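Local coordinates for protein BCL2-like 10 (Danio rerio, PDB 6FBX) that acts as a pro-survival member of the Bcl-2 family, restraining apoptosis and binding the BH3 segment of Bad, at residues E18-F23 with S93-T98. Sequence-based numbering, arbitrary orientation. Where two conformers were deposited one is given.
Sequences EDYISF and SIFTFT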
loop_
_atom_site.group_PDB
_atom_site.type_symbol
_atom_site.label_atom_id
_atom_site.label_comp_id
_atom_site.label_asym_id
_atom_site.label_seq_id
_atom_site.Cartn_x
_atom_site.Cartn_y
_atom_site.Cartn_z
ATOM N N GLU A 18 -9.146 -1.329 1.693
ATOM C CA GLU A 18 -9.954 -1.553 2.886
ATOM C C GLU A 18 -9.919 -3.015 3.306
ATOM O O GLU A 18 -9.848 -3.324 4.502
ATOM C CB GLU A 18 -11.394 -1.101 2.641
ATOM C CG GLU A 18 -11.576 0.403 2.664
ATOM C CD GLU A 18 -13.036 0.809 2.639
ATOM O OE1 GLU A 18 -13.797 0.257 1.818
ATOM O OE2 GLU A 18 -13.422 1.669 3.454
ATOM N N ASP A 19 -9.962 -3.933 2.339
ATOM C CA ASP A 19 -9.936 -5.351 2.679
ATOM C C ASP A 19 -8.608 -5.741 3.312
ATOM O O ASP A 19 -8.578 -6.438 4.335
ATOM C CB ASP A 19 -10.195 -6.211 1.444
ATOM C CG ASP A 19 -10.033 -7.688 1.735
ATOM O OD1 ASP A 19 -10.955 -8.280 2.331
ATOM O OD2 ASP A 19 -8.969 -8.247 1.396
ATOM N N TYR A 20 -7.493 -5.320 2.710
ATOM C CA TYR A 20 -6.199 -5.705 3.258
ATOM C C TYR A 20 -6.004 -5.121 4.648
ATOM O O TYR A 20 -5.521 -5.805 5.557
ATOM C CB TYR A 20 -5.053 -5.267 2.344
ATOM C CG TYR A 20 -3.746 -5.814 2.850
ATOM C CD1 TYR A 20 -3.518 -7.185 2.857
ATOM C CD2 TYR A 20 -2.762 -4.983 3.376
ATOM C CE1 TYR A 20 -2.344 -7.713 3.346
ATOM C CE2 TYR A 20 -1.570 -5.505 3.859
ATOM C CZ TYR A 20 -1.375 -6.873 3.847
ATOM O OH TYR A 20 -0.207 -7.411 4.335
ATOM N N ILE A 21 -6.383 -3.857 4.837
ATOM C CA ILE A 21 -6.247 -3.229 6.148
ATOM C C ILE A 21 -7.093 -3.961 7.185
ATOM O O ILE A 21 -6.641 -4.213 8.310
ATOM C CB ILE A 21 -6.605 -1.734 6.044
ATOM C CG1 ILE A 21 -5.470 -0.993 5.334
ATOM C CG2 ILE A 21 -6.858 -1.131 7.418
ATOM C CD1 ILE A 21 -5.817 0.417 4.905
ATOM N N SER A 22 -8.331 -4.316 6.831
ATOM C CA SER A 22 -9.161 -5.096 7.747
ATOM C C SER A 22 -8.518 -6.444 8.043
ATOM O O SER A 22 -8.507 -6.903 9.191
ATOM C CB SER A 22 -10.558 -5.293 7.157
ATOM O OG SER A 22 -11.191 -4.054 6.895
ATOM N N PHE A 23 -7.983 -7.093 7.009
ATOM C CA PHE A 23 -7.293 -8.368 7.176
ATOM C C PHE A 23 -6.145 -8.245 8.172
ATOM O O PHE A 23 -5.907 -9.153 8.981
ATOM C CB PHE A 23 -6.803 -8.829 5.803
ATOM C CG PHE A 23 -6.067 -10.135 5.803
ATOM C CD1 PHE A 23 -6.716 -11.322 6.091
ATOM C CD2 PHE A 23 -4.728 -10.178 5.454
ATOM C CE1 PHE A 23 -6.031 -12.526 6.066
ATOM C CE2 PHE A 23 -4.041 -11.373 5.425
ATOM C CZ PHE A 23 -4.692 -12.549 5.728
ATOM N N SER A 93 4.449 -3.247 -1.774
ATOM C CA SER A 93 5.104 -2.689 -0.595
ATOM C C SER A 93 4.277 -1.576 0.028
ATOM O O SER A 93 4.275 -1.423 1.255
ATOM C CB SER A 93 6.503 -2.182 -0.948
ATOM O OG SER A 93 6.469 -0.906 -1.559
ATOM N N ILE A 94 3.568 -0.793 -0.790
ATOM C CA ILE A 94 2.695 0.248 -0.248
ATOM C C ILE A 94 1.601 -0.383 0.604
ATOM O O ILE A 94 1.316 0.072 1.720
ATOM C CB ILE A 94 2.110 1.107 -1.387
ATOM C CG1 ILE A 94 3.220 1.953 -2.019
ATOM C CG2 ILE A 94 0.967 1.985 -0.867
ATOM C CD1 ILE A 94 2.796 2.754 -3.244
ATOM N N PHE A 95 0.981 -1.455 0.094
ATOM C CA PHE A 95 -0.042 -2.160 0.861
ATOM C C PHE A 95 0.547 -2.791 2.117
ATOM O O PHE A 95 -0.035 -2.684 3.202
ATOM C CB PHE A 95 -0.717 -3.225 -0.014
ATOM C CG PHE A 95 -1.823 -2.688 -0.878
ATOM C CD1 PHE A 95 -3.144 -3.018 -0.621
ATOM C CD2 PHE A 95 -1.545 -1.848 -1.939
ATOM C CE1 PHE A 95 -4.163 -2.526 -1.408
ATOM C CE2 PHE A 95 -2.566 -1.350 -2.734
ATOM C CZ PHE A 95 -3.874 -1.689 -2.466
ATOM N N THR A 96 1.706 -3.448 1.994
ATOM C CA THR A 96 2.336 -4.058 3.162
ATOM C C THR A 96 2.609 -3.017 4.236
ATOM O O THR A 96 2.266 -3.206 5.408
ATOM C CB THR A 96 3.641 -4.747 2.765
ATOM O OG1 THR A 96 3.390 -5.707 1.731
ATOM C CG2 THR A 96 4.262 -5.446 3.970
ATOM N N PHE A 97 3.241 -1.909 3.849
ATOM C CA PHE A 97 3.577 -0.868 4.812
ATOM C C PHE A 97 2.326 -0.301 5.469
ATOM O O PHE A 97 2.295 -0.096 6.688
ATOM C CB PHE A 97 4.370 0.236 4.115
ATOM C CG PHE A 97 4.794 1.343 5.027
ATOM C CD1 PHE A 97 5.538 1.073 6.158
ATOM C CD2 PHE A 97 4.466 2.657 4.744
ATOM C CE1 PHE A 97 5.933 2.091 7.003
ATOM C CE2 PHE A 97 4.862 3.681 5.585
ATOM C CZ PHE A 97 5.597 3.396 6.713
ATOM N N THR A 98 1.280 -0.047 4.682
ATOM C CA THR A 98 0.067 0.542 5.242
ATOM C C THR A 98 -0.640 -0.437 6.171
ATOM O O THR A 98 -1.230 -0.032 7.178
ATOM C CB THR A 98 -0.861 0.992 4.115
ATOM O OG1 THR A 98 -0.167 1.922 3.276
ATOM C CG2 THR A 98 -2.104 1.663 4.674
HETATM O O HOH W 1 1.184 -5.849 5.963
#
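With CG of Tyr20 trans to its own backbone nitrogen (chi1 -173°), the phenol extends from helix 2-24 across to helix 88-107, while Phe95 places its CG beside its backbone nitrogen (chi1 -83°) and anti to the carbonyl carbon, and brings its ring rim up to the base of the tyrosine. CB of Tyr20 sits 4.2 Å from CD1 of Phe95, near the plane of that ring. Further out, the phenol ring meets the backbone obliquely, with CE2 of Tyr20 3.3 Å from O of Phe95. Its hydroxyl donates a hydrogen bond to a water 2.7 Å from OH of Tyr20, and the water in turn donates to O of Thr96. In the all-helical Bcl-2 fold this joins the N-terminal helix to the buried central helix 88-107, whose residues Ser93 and Phe97 touch the bound BH3 peptide. A phenylalanine in place of Tyr20 would probably leave that water without its donor and break the bridge to Thr96. Next to Tyr20, CD1 of Ile21 meets CG2 of Thr98, about one turn on from Phe95, at 3.9 Å, beside Ala119 and Leu118 of helix 112-129. The other branch of Thr98 turns back into its own helix, OG1 donating to O of Ile94 at 2.8 Å.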